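Local coordinates for putative DNA-binding protein (Salmonella choleraesuis, PDB 2HX0) that probably binds DNA, forms a trimer of PCC domains and coordinates magnesium ions, although its precise cellular role is not established, at residues A[18-23]-A[119-124]. The protein carries 2 engineered substitutions. Numbering follows the deposited sequence.
Sequences ARFYAL and ELVIGE. Unlike the reference sequence in segment 18-23: Leu23 (reference Phe).
Arg19 and Glu124 lie side by side at one end of an antiparallel strand pair, joined through both their backbones and their side chains. Arg19 N donates to Glu124 O at 2.9 Å, and Glu124 N returns a bond to Arg19 O. Tyr21 with Ile122 and Leu23 (an engineered residue, Phe in the reference sequence) with Leu120 repeat this reciprocal pair of hydrogen bonds, giving six in all, four close to straight and two, from Glu124 N and Tyr21 N, more bent. The intervening pairs, Phe20 with Gly123 and Ala22 with Val121, are non-hydrogen-bonded; there CA-H...O contacts such as Val121 CA to Tyr21 O (3.2 Å) supplement the carbonyls.

On the face of the sheet that carries the Arg19, Tyr21 and Glu124 side chains, the Arg19 chain bends at chi3 (65°), bringing its guanidinium side-on to the Tyr21 hydroxyl. NE and NH2 of Arg19 both donate to Tyr21 OH, at 2.7 and 2.8 Å, with that oxygen in the guanidinium plane. Glu124 CG sits over one face of the same group, 3.7 Å from NH2. The Glu124 carboxylate makes no direct salt bridge with Arg19; a water accepts from Arg19 NH2 and donates to Glu124 OE2 (2.6 Å). OE2 also receives Arg45 N and forms a salt bridge with Arg148, while OE1 takes Ala46 N.

On the other face of the sheet, the Phe20 ring leans obliquely over Gly123, CD2 lying 3.6 Å from its CA, and touches Val121 CG1. Phe20 and Tyr21 also pair with a strand of the second subunit, continuing the sheet across the interface.

Strand 113-124 thus joins 15-25 to 47-56 inside the sheet of the PCC domain. With Glu124 drawing on backbone amides, an arginine and water together, its carboxylate is probably held ionised; the guanidinium of Arg19 is fixed by its two bonds to the Tyr21 hydroxyl, and meets the charge of Glu124 through a water and at a distance.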
loop_
_atom_site.group_PDB
_atom_site.type_symbol
_atom_site.label_atom_id
_atom_site.label_comp_id
_atom_site.label_asym_id
_atom_site.label_seq_id
_atom_site.Cartn_x
_atom_site.Cartn_y
_atom_site.Cartn_z
ATOM N N ALA A 18 -12.278 7.210 -9.440
ATOM C CA ALA A 18 -11.862 5.824 -9.559
ATOM C C ALA A 18 -13.020 4.875 -9.345
ATOM O O ALA A 18 -13.956 5.170 -8.603
ATOM C CB ALA A 18 -10.757 5.519 -8.555
ATOM N N ARG A 19 -12.956 3.740 -10.034
ATOM C CA ARG A 19 -13.939 2.681 -9.900
ATOM C C ARG A 19 -13.109 1.550 -9.301
ATOM O O ARG A 19 -12.006 1.287 -9.773
ATOM C CB ARG A 19 -14.485 2.279 -11.274
ATOM C CG ARG A 19 -15.635 1.285 -11.215
ATOM C CD ARG A 19 -16.275 1.084 -12.583
ATOM N NE ARG A 19 -15.364 0.464 -13.540
ATOM C CZ ARG A 19 -14.883 1.068 -14.623
ATOM N NH1 ARG A 19 -15.224 2.318 -14.898
ATOM N NH2 ARG A 19 -14.071 0.412 -15.439
ATOM N N PHE A 20 -13.618 0.894 -8.264
ATOM C CA PHE A 20 -12.862 -0.185 -7.637
ATOM C C PHE A 20 -13.458 -1.558 -7.847
ATOM O O PHE A 20 -14.669 -1.720 -7.986
ATOM C CB PHE A 20 -12.705 0.071 -6.140
ATOM C CG PHE A 20 -11.891 1.287 -5.833
ATOM C CD1 PHE A 20 -12.487 2.544 -5.758
ATOM C CD2 PHE A 20 -10.514 1.187 -5.677
ATOM C CE1 PHE A 20 -11.716 3.691 -5.533
ATOM C CE2 PHE A 20 -9.734 2.323 -5.455
ATOM C CZ PHE A 20 -10.339 3.574 -5.384
ATOM N N TYR A 21 -12.577 -2.547 -7.864
ATOM C CA TYR A 21 -12.968 -3.935 -8.048
ATOM C C TYR A 21 -12.383 -4.766 -6.923
ATOM O O TYR A 21 -11.224 -4.598 -6.559
ATOM C CB TYR A 21 -12.434 -4.479 -9.372
ATOM C CG TYR A 21 -12.988 -3.811 -10.605
ATOM C CD1 TYR A 21 -12.439 -2.630 -11.087
ATOM C CD2 TYR A 21 -14.056 -4.373 -11.300
ATOM C CE1 TYR A 21 -12.938 -2.022 -12.241
ATOM C CE2 TYR A 21 -14.563 -3.775 -12.452
ATOM C CZ TYR A 21 -13.999 -2.603 -12.915
ATOM O OH TYR A 21 -14.499 -2.026 -14.059
ATOM N N ALA A 22 -13.186 -5.665 -6.372
ATOM C CA ALA A 22 -12.699 -6.528 -5.309
ATOM C C ALA A 22 -12.709 -7.956 -5.824
ATOM O O ALA A 22 -13.683 -8.396 -6.430
ATOM C CB ALA A 22 -13.594 -6.409 -4.071
ATOM N N LEU A 23 -11.622 -8.681 -5.609
ATOM C CA LEU A 23 -11.588 -10.061 -6.064
ATOM C C LEU A 23 -10.700 -10.921 -5.196
ATOM O O LEU A 23 -9.848 -10.421 -4.468
ATOM C CB LEU A 23 -11.123 -10.145 -7.517
ATOM C CG LEU A 23 -9.745 -9.584 -7.871
ATOM C CD1 LEU A 23 -9.189 -10.322 -9.086
ATOM C CD2 LEU A 23 -9.851 -8.089 -8.142
ATOM N N GLU A 119 -6.305 -11.663 -1.818
ATOM C CA GLU A 119 -7.411 -10.713 -1.822
ATOM C C GLU A 119 -6.907 -9.415 -2.415
ATOM O O GLU A 119 -5.884 -8.893 -1.989
ATOM C CB GLU A 119 -7.900 -10.490 -0.394
ATOM C CG GLU A 119 -8.555 -11.726 0.216
ATOM C CD GLU A 119 -8.830 -11.582 1.701
ATOM O OE1 GLU A 119 -9.158 -10.461 2.146
ATOM O OE2 GLU A 119 -8.734 -12.597 2.426
ATOM N N LEU A 120 -7.638 -8.894 -3.394
ATOM C CA LEU A 120 -7.222 -7.679 -4.069
ATOM C C LEU A 120 -8.312 -6.644 -4.250
ATOM O O LEU A 120 -9.470 -6.978 -4.480
ATOM C CB LEU A 120 -6.705 -8.019 -5.470
ATOM C CG LEU A 120 -5.449 -8.860 -5.673
ATOM C CD1 LEU A 120 -5.622 -9.741 -6.899
ATOM C CD2 LEU A 120 -4.249 -7.939 -5.833
ATOM N N VAL A 121 -7.927 -5.378 -4.131
ATOM C CA VAL A 121 -8.838 -4.280 -4.414
ATOM C C VAL A 121 -8.079 -3.535 -5.505
ATOM O O VAL A 121 -6.976 -3.030 -5.275
ATOM C CB VAL A 121 -9.070 -3.350 -3.219
ATOM C CG1 VAL A 121 -9.921 -2.158 -3.669
ATOM C CG2 VAL A 121 -9.791 -4.096 -2.125
ATOM N N ILE A 122 -8.649 -3.512 -6.702
ATOM C CA ILE A 122 -8.013 -2.856 -7.831
ATOM C C ILE A 122 -8.758 -1.591 -8.225
ATOM O O ILE A 122 -9.975 -1.603 -8.374
ATOM C CB ILE A 122 -7.958 -3.811 -9.043
ATOM C CG1 ILE A 122 -7.103 -5.036 -8.688
ATOM C CG2 ILE A 122 -7.407 -3.079 -10.265
ATOM C CD1 ILE A 122 -7.661 -5.963 -7.662
ATOM N N GLY A 123 -8.020 -0.497 -8.376
ATOM C CA GLY A 123 -8.637 0.753 -8.777
ATOM C C GLY A 123 -8.437 0.986 -10.263
ATOM O O GLY A 123 -7.408 0.606 -10.817
ATOM N N GLU A 124 -9.436 1.580 -10.908
ATOM C CA GLU A 124 -9.383 1.906 -12.335
ATOM C C GLU A 124 -9.719 3.393 -12.438
ATOM O O GLU A 124 -10.638 3.872 -11.775
ATOM C CB GLU A 124 -10.410 1.080 -13.123
ATOM C CG GLU A 124 -10.754 1.639 -14.516
ATOM C CD GLU A 124 -9.678 1.396 -15.571
ATOM O OE1 GLU A 124 -8.519 1.114 -15.209
ATOM O OE2 GLU A 124 -9.995 1.499 -16.776
HETATM O O HOH W 1 -12.473 1.634 -17.639
#